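Local coordinates for lipoate-protein ligase, putative (PDB 1VQZ), which is a putative member of the lipoate-protein ligase family, pairing a catalytic-type domain of the class II tRNA synthetase clan with a smaller C-terminal domain, at residues T205-K208 against F209-L212; I118-L121 against A122-V126; E295-A298 against A299-V303; T320-I323 against T324-F327; I65-D68 against Y69-N73. All blocks are in the same frame, centred on the assembly; numbering follows the deposited sequence.

Contact 1 of 5, residues T205-K208 against F209-L212; sequences TVEK and FRDL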
loop_
_atom_site.group_PDB
_atom_site.type_symbol
_atom_site.label_atom_id
_atom_site.label_comp_id
_atom_site.label_asym_id
_atom_site.label_seq_id
_atom_site.Cartn_x
_atom_site.Cartn_y
_atom_site.Cartn_z
ATOM N N THR A 205 -16.948 -19.389 -3.807
ATOM C CA THR A 205 -16.135 -18.874 -2.734
ATOM C C THR A 205 -14.921 -18.132 -3.248
ATOM O O THR A 205 -14.499 -18.253 -4.387
ATOM C CB THR A 205 -15.589 -19.964 -1.801
ATOM O OG1 THR A 205 -14.740 -20.827 -2.553
ATOM C CG2 THR A 205 -16.699 -20.738 -1.159
ATOM N N VAL A 206 -14.420 -17.286 -2.374
ATOM C CA VAL A 206 -13.201 -16.559 -2.610
ATOM C C VAL A 206 -12.033 -17.505 -2.906
ATOM O O VAL A 206 -11.208 -17.197 -3.760
ATOM C CB VAL A 206 -12.891 -15.621 -1.414
ATOM C CG1 VAL A 206 -12.610 -16.410 -0.104
ATOM C CG2 VAL A 206 -11.767 -14.649 -1.786
ATOM N N GLU A 207 -11.979 -18.657 -2.241
ATOM C CA GLU A 207 -10.913 -19.645 -2.522
ATOM C C GLU A 207 -10.993 -20.202 -3.922
ATOM O O GLU A 207 -9.973 -20.422 -4.566
ATOM C CB GLU A 207 -10.971 -20.827 -1.556
ATOM C CG GLU A 207 -10.644 -20.507 -0.092
ATOM C CD GLU A 207 -11.848 -19.923 0.682
ATOM O OE1 GLU A 207 -12.953 -19.787 0.109
ATOM O OE2 GLU A 207 -11.682 -19.572 1.861
ATOM N N LYS A 208 -12.215 -20.482 -4.380
ATOM C CA LYS A 208 -12.451 -20.933 -5.742
ATOM C C LYS A 208 -12.013 -19.868 -6.740
ATOM O O LYS A 208 -11.308 -20.157 -7.715
ATOM C CB LYS A 208 -13.952 -21.251 -5.937
ATOM C CG LYS A 208 -14.331 -21.731 -7.341
ATOM C CD LYS A 208 -13.652 -23.069 -7.777
ATOM C CE LYS A 208 -13.907 -23.353 -9.247
ATOM N NZ LYS A 208 -13.513 -24.726 -9.670
ATOM N N PHE A 209 -12.423 -18.627 -6.486
ATOM C CA PHE A 209 -12.017 -17.513 -7.327
ATOM C C PHE A 209 -10.464 -17.393 -7.402
ATOM O O PHE A 209 -9.882 -17.252 -8.486
ATOM C CB PHE A 209 -12.644 -16.210 -6.811
ATOM C CG PHE A 209 -12.348 -15.019 -7.697
ATOM C CD1 PHE A 209 -12.869 -14.960 -8.979
ATOM C CD2 PHE A 209 -11.499 -14.019 -7.285
ATOM C CE1 PHE A 209 -12.580 -13.876 -9.843
ATOM C CE2 PHE A 209 -11.213 -12.933 -8.125
ATOM C CZ PHE A 209 -11.758 -12.870 -9.415
ATOM N N ARG A 210 -9.828 -17.441 -6.240
ATOM C CA ARG A 210 -8.357 -17.437 -6.123
ATOM C C ARG A 210 -7.703 -18.524 -7.001
ATOM O O ARG A 210 -6.752 -18.265 -7.752
ATOM C CB ARG A 210 -7.999 -17.659 -4.662
ATOM C CG ARG A 210 -6.501 -17.811 -4.353
ATOM C CD ARG A 210 -6.272 -18.403 -2.976
ATOM N NE ARG A 210 -6.731 -19.792 -2.965
ATOM C CZ ARG A 210 -7.006 -20.521 -1.881
ATOM N NH1 ARG A 210 -6.836 -20.035 -0.690
ATOM N NH2 ARG A 210 -7.431 -21.768 -1.997
ATOM N N ASP A 211 -8.218 -19.737 -6.894
ATOM C CA ASP A 211 -7.687 -20.846 -7.644
ATOM C C ASP A 211 -7.940 -20.722 -9.150
ATOM O O ASP A 211 -7.079 -21.119 -9.929
ATOM C CB ASP A 211 -8.214 -22.148 -7.064
ATOM C CG ASP A 211 -7.646 -22.421 -5.658
ATOM O OD1 ASP A 211 -6.758 -21.667 -5.217
ATOM O OD2 ASP A 211 -8.038 -23.408 -5.001
ATOM N N LEU A 212 -9.092 -20.165 -9.561
ATOM C CA LEU A 212 -9.335 -19.885 -10.995
ATOM C C LEU A 212 -8.358 -18.855 -11.518
ATOM O O LEU A 212 -7.842 -18.982 -12.611
ATOM C CB LEU A 212 -10.751 -19.370 -11.241
ATOM C CG LEU A 212 -11.880 -20.379 -11.291
ATOM C CD1 LEU A 212 -13.284 -19.671 -11.134
ATOM C CD2 LEU A 212 -11.870 -21.245 -12.525
#

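Contact 2 of 5, residues I118-L121 against A122-V126; sequences INTL and AQLGV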
loop_
_atom_site.group_PDB
_atom_site.type_symbol
_atom_site.label_atom_id
_atom_site.label_comp_id
_atom_site.label_asym_id
_atom_site.label_seq_id
_atom_site.Cartn_x
_atom_site.Cartn_y
_atom_site.Cartn_z
ATOM N N ILE A 118 -9.757 -9.959 -15.883
ATOM C CA ILE A 118 -10.904 -9.628 -16.760
ATOM C C ILE A 118 -11.461 -10.885 -17.386
ATOM O O ILE A 118 -12.689 -11.056 -17.503
ATOM C CB ILE A 118 -10.505 -8.642 -17.921
ATOM C CG1 ILE A 118 -10.103 -7.247 -17.419
ATOM C CG2 ILE A 118 -11.626 -8.490 -18.962
ATOM C CD1 ILE A 118 -10.870 -6.733 -16.246
ATOM N N ASN A 119 -10.551 -11.742 -17.821
ATOM C CA ASN A 119 -10.892 -12.955 -18.528
ATOM C C ASN A 119 -11.469 -14.036 -17.609
ATOM O O ASN A 119 -12.470 -14.670 -17.972
ATOM C CB ASN A 119 -9.672 -13.483 -19.284
ATOM C CG ASN A 119 -9.354 -12.669 -20.558
ATOM O OD1 ASN A 119 -10.151 -11.847 -21.015
ATOM N ND2 ASN A 119 -8.185 -12.914 -21.130
ATOM N N THR A 120 -10.838 -14.246 -16.453
ATOM C CA THR A 120 -11.401 -15.081 -15.358
ATOM C C THR A 120 -12.857 -14.650 -15.092
ATOM O O THR A 120 -13.768 -15.471 -15.145
ATOM C CB THR A 120 -10.547 -14.994 -14.053
ATOM O OG1 THR A 120 -9.193 -15.398 -14.312
ATOM C CG2 THR A 120 -11.112 -15.880 -12.899
ATOM N N LEU A 121 -13.081 -13.351 -14.898
ATOM C CA LEU A 121 -14.440 -12.824 -14.672
ATOM C C LEU A 121 -15.363 -13.016 -15.884
ATOM O O LEU A 121 -16.546 -13.361 -15.713
ATOM C CB LEU A 121 -14.398 -11.343 -14.254
ATOM C CG LEU A 121 -13.870 -11.124 -12.822
ATOM C CD1 LEU A 121 -13.609 -9.674 -12.559
ATOM C CD2 LEU A 121 -14.817 -11.669 -11.767
ATOM N N ALA A 122 -14.837 -12.841 -17.104
ATOM C CA ALA A 122 -15.665 -13.065 -18.283
ATOM C C ALA A 122 -16.093 -14.520 -18.407
ATOM O O ALA A 122 -17.197 -14.785 -18.869
ATOM C CB ALA A 122 -14.964 -12.591 -19.579
ATOM N N GLN A 123 -15.226 -15.460 -18.051
ATOM C CA GLN A 123 -15.627 -16.880 -17.960
ATOM C C GLN A 123 -16.829 -17.051 -17.009
ATOM O O GLN A 123 -17.670 -17.924 -17.205
ATOM C CB GLN A 123 -14.473 -17.736 -17.398
ATOM C CG GLN A 123 -14.696 -19.278 -17.441
ATOM C CD GLN A 123 -14.565 -20.022 -16.076
ATOM O OE1 GLN A 123 -15.188 -19.627 -15.091
ATOM N NE2 GLN A 123 -13.795 -21.130 -16.047
ATOM N N LEU A 124 -16.852 -16.246 -15.950
ATOM C CA LEU A 124 -17.867 -16.338 -14.921
ATOM C C LEU A 124 -19.138 -15.538 -15.234
ATOM O O LEU A 124 -20.051 -15.501 -14.427
ATOM C CB LEU A 124 -17.237 -15.938 -13.584
ATOM C CG LEU A 124 -16.081 -16.849 -13.111
ATOM C CD1 LEU A 124 -15.390 -16.322 -11.840
ATOM C CD2 LEU A 124 -16.548 -18.300 -12.892
ATOM N N GLY A 125 -19.216 -14.952 -16.430
ATOM C CA GLY A 125 -20.375 -14.154 -16.850
ATOM C C GLY A 125 -20.384 -12.696 -16.407
ATOM O O GLY A 125 -21.447 -12.064 -16.385
ATOM N N VAL A 126 -19.203 -12.160 -16.088
ATOM C CA VAL A 126 -19.035 -10.806 -15.541
ATOM C C VAL A 126 -18.108 -10.001 -16.445
ATOM O O VAL A 126 -17.007 -10.452 -16.735
ATOM C CB VAL A 126 -18.413 -10.859 -14.131
ATOM C CG1 VAL A 126 -18.087 -9.438 -13.603
ATOM C CG2 VAL A 126 -19.345 -11.598 -13.165
HETATM O O HOH W 1 -14.764 -9.378 -17.703
#

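Contact 3 of 5, residues E295-A298 against A299-V303; sequences EDVA and AVEDV. With EDO (1,2-ethanediol), chain S.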
loop_
_atom_site.group_PDB
_atom_site.type_symbol
_atom_site.label_atom_id
_atom_site.label_comp_id
_atom_site.label_asym_id
_atom_site.label_seq_id
_atom_site.Cartn_x
_atom_site.Cartn_y
_atom_site.Cartn_z
ATOM N N GLU A 295 8.018 5.573 -3.943
ATOM C CA GLU A 295 9.220 5.503 -3.087
ATOM C C GLU A 295 8.999 6.206 -1.779
ATOM O O GLU A 295 8.245 7.158 -1.710
ATOM C CB GLU A 295 10.448 6.138 -3.753
ATOM C CG GLU A 295 10.754 5.525 -5.064
ATOM C CD GLU A 295 12.151 5.833 -5.569
ATOM O OE1 GLU A 295 13.124 5.456 -4.910
ATOM O OE2 GLU A 295 12.254 6.378 -6.664
ATOM N N ASP A 296 9.685 5.682 -0.765
ATOM C CA ASP A 296 9.689 6.157 0.629
ATOM C C ASP A 296 10.041 7.659 0.753
ATOM O O ASP A 296 11.010 8.134 0.166
ATOM C CB ASP A 296 10.701 5.338 1.412
ATOM C CG ASP A 296 10.454 5.351 2.897
ATOM O OD1 ASP A 296 10.576 6.413 3.518
ATOM O OD2 ASP A 296 10.172 4.265 3.446
ATOM N N VAL A 297 9.232 8.362 1.527
ATOM C CA VAL A 297 9.374 9.802 1.791
ATOM C C VAL A 297 10.687 10.156 2.531
ATOM O O VAL A 297 11.078 11.321 2.574
ATOM C CB VAL A 297 8.083 10.399 2.501
ATOM C CG1 VAL A 297 8.102 10.168 3.973
ATOM C CG2 VAL A 297 7.936 11.863 2.228
ATOM N N ALA A 298 11.407 9.151 3.027
ATOM C CA ALA A 298 12.716 9.378 3.666
ATOM C C ALA A 298 13.671 10.182 2.801
ATOM O O ALA A 298 14.412 11.018 3.334
ATOM C CB ALA A 298 13.381 8.060 4.046
ATOM N N ALA A 299 13.651 9.939 1.485
ATOM C CA ALA A 299 14.447 10.695 0.519
ATOM C C ALA A 299 14.162 12.195 0.514
ATOM O O ALA A 299 15.062 12.994 0.325
ATOM C CB ALA A 299 14.275 10.129 -0.882
ATOM N N VAL A 300 12.925 12.587 0.743
ATOM C CA VAL A 300 12.574 13.997 0.841
ATOM C C VAL A 300 13.062 14.601 2.184
ATOM O O VAL A 300 13.687 15.686 2.219
ATOM C CB VAL A 300 11.059 14.181 0.650
ATOM C CG1 VAL A 300 10.660 15.635 0.750
ATOM C CG2 VAL A 300 10.610 13.568 -0.697
ATOM N N GLU A 301 12.796 13.892 3.281
ATOM C CA GLU A 301 13.391 14.214 4.587
ATOM C C GLU A 301 14.882 14.443 4.400
ATOM O O GLU A 301 15.412 15.416 4.913
ATOM C CB GLU A 301 13.155 13.079 5.593
ATOM C CG GLU A 301 11.670 12.891 5.943
ATOM C CD GLU A 301 11.346 11.561 6.632
ATOM O OE1 GLU A 301 12.254 10.715 6.818
ATOM O OE2 GLU A 301 10.161 11.345 6.948
ATOM N N ASP A 302 15.555 13.573 3.629
ATOM C CA ASP A 302 17.019 13.650 3.533
ATOM C C ASP A 302 17.509 14.929 2.850
ATOM O O ASP A 302 18.491 15.519 3.280
ATOM C CB ASP A 302 17.589 12.422 2.844
ATOM C CG ASP A 302 17.485 11.153 3.699
ATOM O OD1 ASP A 302 17.153 11.220 4.915
ATOM O OD2 ASP A 302 17.723 10.078 3.130
ATOM N N VAL A 303 16.790 15.371 1.830
ATOM C CA VAL A 303 17.147 16.559 1.077
ATOM C C VAL A 303 16.817 17.822 1.856
ATOM O O VAL A 303 17.370 18.863 1.574
ATOM C CB VAL A 303 16.496 16.587 -0.364
ATOM C CG1 VAL A 303 15.008 16.856 -0.352
ATOM C CG2 VAL A 303 17.157 17.658 -1.239
HETATM C C1 EDO S . 9.745 5.707 7.171
HETATM O O1 EDO S . 10.434 6.600 6.206
HETATM C C2 EDO S . 8.331 5.178 6.829
HETATM O O2 EDO S . 7.915 3.862 7.300
#

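Contact 4 of 5, residues T320-I323 against T324-F327; sequences TIDI and TRYF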
loop_
_atom_site.group_PDB
_atom_site.type_symbol
_atom_site.label_atom_id
_atom_site.label_comp_id
_atom_site.label_asym_id
_atom_site.label_seq_id
_atom_site.Cartn_x
_atom_site.Cartn_y
_atom_site.Cartn_z
ATOM N N THR A 320 15.149 20.051 -6.613
ATOM C CA THR A 320 16.319 19.223 -6.956
ATOM C C THR A 320 15.977 17.722 -6.969
ATOM O O THR A 320 16.857 16.883 -7.164
ATOM C CB THR A 320 17.526 19.446 -6.017
ATOM O OG1 THR A 320 17.218 18.947 -4.713
ATOM C CG2 THR A 320 17.897 20.890 -5.931
ATOM N N ILE A 321 14.703 17.399 -6.787
ATOM C CA ILE A 321 14.246 15.995 -6.797
ATOM C C ILE A 321 12.954 15.855 -7.554
ATOM O O ILE A 321 12.235 16.828 -7.720
ATOM C CB ILE A 321 14.045 15.462 -5.363
ATOM C CG1 ILE A 321 12.995 16.303 -4.601
ATOM C CG2 ILE A 321 15.391 15.446 -4.654
ATOM C CD1 ILE A 321 12.261 15.581 -3.553
ATOM N N ASP A 322 12.690 14.635 -8.017
ATOM C CA ASP A 322 11.429 14.257 -8.616
ATOM C C ASP A 322 10.322 14.030 -7.577
ATOM O O ASP A 322 10.177 12.945 -6.997
ATOM C CB ASP A 322 11.633 13.008 -9.456
ATOM C CG ASP A 322 10.434 12.671 -10.307
ATOM O OD1 ASP A 322 9.391 13.364 -10.210
ATOM O OD2 ASP A 322 10.561 11.703 -11.062
ATOM N N ILE A 323 9.491 15.046 -7.421
ATOM C CA ILE A 323 8.517 15.083 -6.355
ATOM C C ILE A 323 7.445 14.020 -6.581
ATOM O O ILE A 323 6.836 13.505 -5.598
ATOM C CB ILE A 323 7.857 16.506 -6.201
ATOM C CG1 ILE A 323 7.172 16.658 -4.842
ATOM C CG2 ILE A 323 6.865 16.784 -7.331
ATOM C CD1 ILE A 323 8.135 16.784 -3.650
ATOM N N THR A 324 7.247 13.666 -7.850
ATOM C CA THR A 324 6.180 12.739 -8.225
ATOM C C THR A 324 6.456 11.317 -7.753
ATOM O O THR A 324 5.512 10.502 -7.646
ATOM C CB THR A 324 5.900 12.748 -9.746
ATOM O OG1 THR A 324 7.010 12.197 -10.501
ATOM C CG2 THR A 324 5.658 14.175 -10.162
ATOM N N ARG A 325 7.714 11.029 -7.394
ATOM C CA ARG A 325 8.044 9.709 -6.849
ATOM C C ARG A 325 7.568 9.591 -5.438
ATOM O O ARG A 325 7.438 8.479 -4.957
ATOM C CB ARG A 325 9.545 9.453 -6.896
ATOM C CG ARG A 325 10.163 9.519 -8.302
ATOM C CD ARG A 325 9.692 8.347 -9.144
ATOM N NE ARG A 325 10.354 7.098 -8.765
ATOM C CZ ARG A 325 10.095 5.904 -9.303
ATOM N NH1 ARG A 325 9.174 5.762 -10.258
ATOM N NH2 ARG A 325 10.781 4.848 -8.901
ATOM N N TYR A 326 7.321 10.725 -4.780
ATOM C CA TYR A 326 7.075 10.762 -3.309
ATOM C C TYR A 326 5.665 11.186 -2.913
ATOM O O TYR A 326 5.105 10.675 -1.904
ATOM C CB TYR A 326 8.124 11.670 -2.653
ATOM C CG TYR A 326 9.516 11.214 -3.006
ATOM C CD1 TYR A 326 10.024 10.021 -2.483
ATOM C CD2 TYR A 326 10.288 11.926 -3.920
ATOM C CE1 TYR A 326 11.287 9.582 -2.832
ATOM C CE2 TYR A 326 11.549 11.507 -4.286
ATOM C CZ TYR A 326 12.038 10.329 -3.764
ATOM O OH TYR A 326 13.255 9.885 -4.159
ATOM N N PHE A 327 5.127 12.170 -3.636
ATOM C CA PHE A 327 3.786 12.712 -3.357
ATOM C C PHE A 327 3.000 12.823 -4.648
ATOM O O PHE A 327 3.067 13.822 -5.334
ATOM C CB PHE A 327 3.830 14.082 -2.655
ATOM C CG PHE A 327 4.735 14.154 -1.440
ATOM C CD1 PHE A 327 6.061 14.555 -1.563
ATOM C CD2 PHE A 327 4.241 13.934 -0.177
ATOM C CE1 PHE A 327 6.892 14.673 -0.429
ATOM C CE2 PHE A 327 5.038 14.048 0.926
ATOM C CZ PHE A 327 6.388 14.405 0.802
#

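Contact 5 of 5, residues I65-D68 against Y69-N73; sequences INRD and YVREN. With EDO (1,2-ethanediol), chain C.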
loop_
_atom_site.group_PDB
_atom_site.type_symbol
_atom_site.label_atom_id
_atom_site.label_comp_id
_atom_site.label_asym_id
_atom_site.label_seq_id
_atom_site.Cartn_x
_atom_site.Cartn_y
_atom_site.Cartn_z
ATOM N N ILE A 65 -6.390 5.338 14.019
ATOM C CA ILE A 65 -7.119 4.141 14.440
ATOM C C ILE A 65 -8.001 4.355 15.683
ATOM O O ILE A 65 -7.546 4.926 16.708
ATOM C CB ILE A 65 -6.094 3.000 14.748
ATOM C CG1 ILE A 65 -5.318 2.645 13.489
ATOM C CG2 ILE A 65 -6.773 1.746 15.378
ATOM C CD1 ILE A 65 -6.178 2.094 12.389
ATOM N N ASN A 66 -9.243 3.896 15.594
ATOM C CA ASN A 66 -10.073 3.732 16.771
ATOM C C ASN A 66 -9.640 2.500 17.559
ATOM O O ASN A 66 -10.087 1.378 17.275
ATOM C CB ASN A 66 -11.540 3.613 16.394
ATOM C CG ASN A 66 -12.456 3.655 17.598
ATOM O OD1 ASN A 66 -12.139 3.102 18.628
ATOM N ND2 ASN A 66 -13.613 4.290 17.451
ATOM N N ARG A 67 -8.727 2.755 18.506
ATOM C CA ARG A 67 -8.162 1.801 19.467
ATOM C C ARG A 67 -9.167 0.828 20.065
ATOM O O ARG A 67 -8.964 -0.370 20.028
ATOM C CB ARG A 67 -7.560 2.587 20.654
ATOM C CG ARG A 67 -6.816 1.736 21.676
ATOM C CD ARG A 67 -6.430 2.560 22.911
ATOM N NE ARG A 67 -7.556 2.645 23.836
ATOM C CZ ARG A 67 -7.708 3.600 24.748
ATOM N NH1 ARG A 67 -6.792 4.554 24.879
ATOM N NH2 ARG A 67 -8.773 3.592 25.551
ATOM N N ASP A 68 -10.231 1.364 20.643
ATOM C CA ASP A 68 -11.186 0.527 21.326
ATOM C C ASP A 68 -11.999 -0.320 20.378
ATOM O O ASP A 68 -12.359 -1.410 20.719
ATOM C CB ASP A 68 -12.164 1.379 22.113
ATOM C CG ASP A 68 -11.546 1.983 23.329
ATOM O OD1 ASP A 68 -10.365 1.663 23.653
ATOM O OD2 ASP A 68 -12.275 2.777 23.924
ATOM N N TYR A 69 -12.325 0.188 19.200
ATOM C CA TYR A 69 -13.055 -0.644 18.237
ATOM C C TYR A 69 -12.227 -1.831 17.773
ATOM O O TYR A 69 -12.709 -2.986 17.719
ATOM C CB TYR A 69 -13.482 0.176 17.043
ATOM C CG TYR A 69 -14.332 -0.601 16.082
ATOM C CD1 TYR A 69 -15.720 -0.738 16.294
ATOM C CD2 TYR A 69 -13.765 -1.204 14.962
ATOM C CE1 TYR A 69 -16.511 -1.453 15.412
ATOM C CE2 TYR A 69 -14.544 -1.920 14.072
ATOM C CZ TYR A 69 -15.913 -2.027 14.287
ATOM O OH TYR A 69 -16.661 -2.746 13.407
ATOM N N VAL A 70 -10.981 -1.573 17.408
ATOM C CA VAL A 70 -10.189 -2.670 16.874
ATOM C C VAL A 70 -9.880 -3.664 17.976
ATOM O O VAL A 70 -9.773 -4.846 17.706
ATOM C CB VAL A 70 -8.914 -2.276 16.046
ATOM C CG1 VAL A 70 -9.260 -1.276 14.970
ATOM C CG2 VAL A 70 -7.757 -1.793 16.921
ATOM N N ARG A 71 -9.749 -3.185 19.207
ATOM C CA ARG A 71 -9.479 -4.097 20.311
ATOM C C ARG A 71 -10.695 -4.956 20.632
ATOM O O ARG A 71 -10.581 -6.150 20.754
ATOM C CB ARG A 71 -9.069 -3.310 21.563
ATOM C CG ARG A 71 -7.687 -2.768 21.522
ATOM C CD ARG A 71 -7.239 -2.224 22.906
ATOM N NE ARG A 71 -5.952 -1.542 22.789
ATOM C CZ ARG A 71 -5.436 -0.760 23.716
ATOM N NH1 ARG A 71 -6.075 -0.541 24.860
ATOM N NH2 ARG A 71 -4.259 -0.219 23.501
ATOM N N GLU A 72 -11.852 -4.330 20.779
ATOM C CA GLU A 72 -13.082 -5.034 21.101
ATOM C C GLU A 72 -13.370 -6.119 20.063
ATOM O O GLU A 72 -13.836 -7.202 20.389
ATOM C CB GLU A 72 -14.248 -4.059 21.143
ATOM C CG GLU A 72 -14.253 -3.157 22.380
ATOM C CD GLU A 72 -15.160 -1.918 22.224
ATOM O OE1 GLU A 72 -15.906 -1.857 21.206
ATOM O OE2 GLU A 72 -15.108 -1.014 23.113
ATOM N N ASN A 73 -13.088 -5.806 18.807
ATOM C CA ASN A 73 -13.419 -6.666 17.712
ATOM C C ASN A 73 -12.272 -7.563 17.222
ATOM O O ASN A 73 -12.483 -8.306 16.313
ATOM C CB ASN A 73 -14.014 -5.802 16.581
ATOM C CG ASN A 73 -15.330 -5.215 16.988
ATOM O OD1 ASN A 73 -16.265 -5.954 17.139
ATOM N ND2 ASN A 73 -15.380 -3.892 17.277
HETATM C C1 EDO C . -9.749 5.059 20.538
HETATM O O1 EDO C . -9.797 6.170 19.618
HETATM C C2 EDO C . -10.950 4.878 21.467
HETATM O O2 EDO C . -12.204 4.744 20.761
#

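Contact 1 of 5, residues T205-K208 against F209-L212
E207 and R210 meet one turn apart, the aliphatic root of the glutamate lying over a face of the guanidinium group. CB of E207 is 3.7 Å from NH2 of R210, offset toward the rim of the flat group, and the carboxylate plane stands 87° from the guanidinium plane. The charged ends do not touch: E207 bends at chi2 (82°), which turns its carboxylate aside, so the glutamate gives R210 mainly its methylenes.

The charge of R210 is answered by its sequence neighbour. NE and NH2 grip D211 side-on, both directed to OD1; the NE to OD1 bond is 2.9 Å long and the donors approach from the same face of the carboxylate. A bend at chi3 of R210 (68°) turns the guanidinium back toward the aspartate.

Backbone bonds set this spacing, because the segment is the first turns of helix 206-220, part of the family's catalytic-type domain. F209 N, R210 N, D211 N and L212 N each donate to the carbonyl four residues back, the tightest being R210 N to V206 O at 2.8 Å. T205 is the N-cap: its OG1 accepts from K208 N at 3.1 Å, and a short hydroxyl side chain suits a position where the first amides lack helical acceptors.

Apolar contacts divide by helix face. K208 lays its CE 4.1 Å from CG of L212, a loose contact suited to the long methylene chain of an exposed lysine. The buried V206 and F209 instead point into the domain, V206 against N92 and F163, F209 against L94 and I196.

Contact 2 of 5, residues I118-L121 against A122-V126
A Schellman motif ends helix 110-123, and residues 118-126 contain its last turn and the reversal that follows. L121 O is the acceptor at its centre: V126 N donates to it over 2.9 Å, from above the carbonyl plane. Inside this loop G125 N reaches A122 O at 3.2 Å, the second bond back into the turn. G125 has a positive phi of 84°, and with these backbone angles a side chain would be pressed against the preceding carbonyl, so glycine suits the place.

Before the turn, A122 N and Q123 N bond to I118 O and N119 O in regular helical fashion, whereas L124 N donates to T120 O at a stretched 3.3 Å as the helix gives way. A water donates to both I118 O and V126 O at 2.7 Å, bridging a carbonyl that also accepts from A122 N to one beyond the turn.

The apolar seal of the motif is L121 CB against V126 CB, 4.0 Å apart. Beta-branched V126 keeps its bulk close to the backbone, where it can lie against the leucine root and L121 O. L124 turns back over the helix end, its CG 3.4 Å from T120 O; with CG beside its own backbone N (chi1 -62°), the branch lies across that carbonyl.

T120 and N119 face helix 206-220, N119 ND2 bonding to Y216 OH, while T120 OG1 turns back to P116 O. L121 lies between F209 of that helix and A128 of strand 128-131, with I118 also on A128, and V126 reaches I138 of strand 135-138.

Contact 3 of 5, residues E295-A298 against A299-V303
An aspartate cap opens helix 298-304 in the C-terminal domain. OD1 of D296, just before the turn into the helix, accepts from A298 N at 2.9 Å through its anti lone pair. CG lies opposite the main-chain nitrogen (chi1 -159°), which carries the carboxylate forward to this amide, and a short acidic chain probably suits the partly positive start of a helix. The same oxygen takes a hydrogen bond from O1 of a 1,2-ethanediol molecule at 2.7 Å.

V297 O binds two amides. E301 N lies 3.2 Å from it, nearly along the C=O axis, and V300 N 2.9 Å, from well above the carbonyl plane, a combination that tightens the opening turn. D302 N continues the ladder to A298 O.

Buried V297 packs on V300, CG2 to CB 4.2 Å, and is also covered by H58 and F327; compact branched chains suit that interior side. E301 is buried, and its OE2 is satisfied by I287 N of strand 281-289. Its extended chain crosses V297 at about a right angle, bringing E301 OE2 to 3.8 Å from V297 CG1, while E301 OE1 rests 3.5 Å from A298 CA.

Contact 4 of 5, residues T320-I323 against T324-F327
D322 reaches forward to T324, and its OD1 takes two bonds from that residue: the hydroxyl OG1 at 2.7 Å and the backbone N at 3.2 Å, both from the same face of the carboxylate. The threonine presents OG1 by setting it between its own N and carbonyl carbon (chi1 68°), while D322 extends its carboxylate forward (chi1 -170°) to come within range. OD2 of D322 lies 3.5 Å from CG of R325, which bends at chi2 and chi3 and takes its guanidinium elsewhere, to E295 and to a cation-pi contact with Y150.

The T324 N bond to D322 OD1 makes an Asx turn, in the loop between helices 311-318 and 332-339 of the C-terminal domain. R325 N closes a four-residue turn on D322 O at 3.1 Å, and I323 O accepts from both Y326 N and F327 N, the latter almost straight on.

A chi1 near 180° (-163°) throws CG1 of I323 away from N, sending CD1 to 3.7 Å from CD1 of F327 in an oblique approach to the ring. I321 CD1 meets Y326 CD2 more loosely, at 4.2 Å. Long branched chains suit both places, since I323 must reach the F327 ring and I321 bridges Y326 and V300.

Contact 5 of 5, residues I65-D68 against Y69-N73
R67 lays its CG over the centre of one face of the R71 guanidinium, 3.5 Å from CZ, and the two guanidinium planes lie only 20° apart. Like charges come close, with R67 NE 3.7 Å from R71 NH1, but the R67 charge is partly met by D68, whose OD1 accepts from NE at 3.0 Å and more weakly from NH2. R67 kinks at its third torsion (83°), which brings NE round to D68. R71 stays extended from CG to NE, which carries its flat end back along the methylenes of R67.

The ring of Y69 carries N73 ND2 over the centre of one face, 3.2 Å above its plane. That amide donates to Y69 O at 2.9 Å, a bond that holds it over the ring; N73 N reaches the same carbonyl from its opposite face.

Helix 67-73, short and largely at the surface, is the crossover helix of a beta-alpha-beta unit between strands 52-55 and 76-79. N66 is its N-cap: OD1 accepts from Y69 N at 3.0 Å and also from O2 of a 1,2-ethanediol. Asparagine suits the place because its short side chain lets OD1 reach forward to the amide of the first turn.

On the inner side, CG2 of I65 meets CG1 of V70 at 3.9 Å, crossing at about a right angle. V70 and Y69 then pack on A173 of helix 169-173, and I65 on L174.

The five contacts form two touching pairs and one outlier. Contacts 1 and 2, with centres about 13 Å apart, belong to neighbouring helices: F209 CE1 lies 3.7 Å from L121 CD2, and L212 CD1 4.0 Å from L124 CD2. Contacts 3 and 4, about 9 Å between centres, join in the C-terminal domain through E295 OE2 and R325 NE, a 2.9 Å salt bridge, and through D296 O, 3.3 Å from Y326 CE1. These pairs lie far apart, contact 1 being about 39 Å from contacts 3 and 4 between centres. Contact 5 touches none, its nearest atoms about 18 Å from contacts 1 and 3. The 1,2-ethanediol molecules at contacts 3 and 5 probably come from the crystallisation liquor.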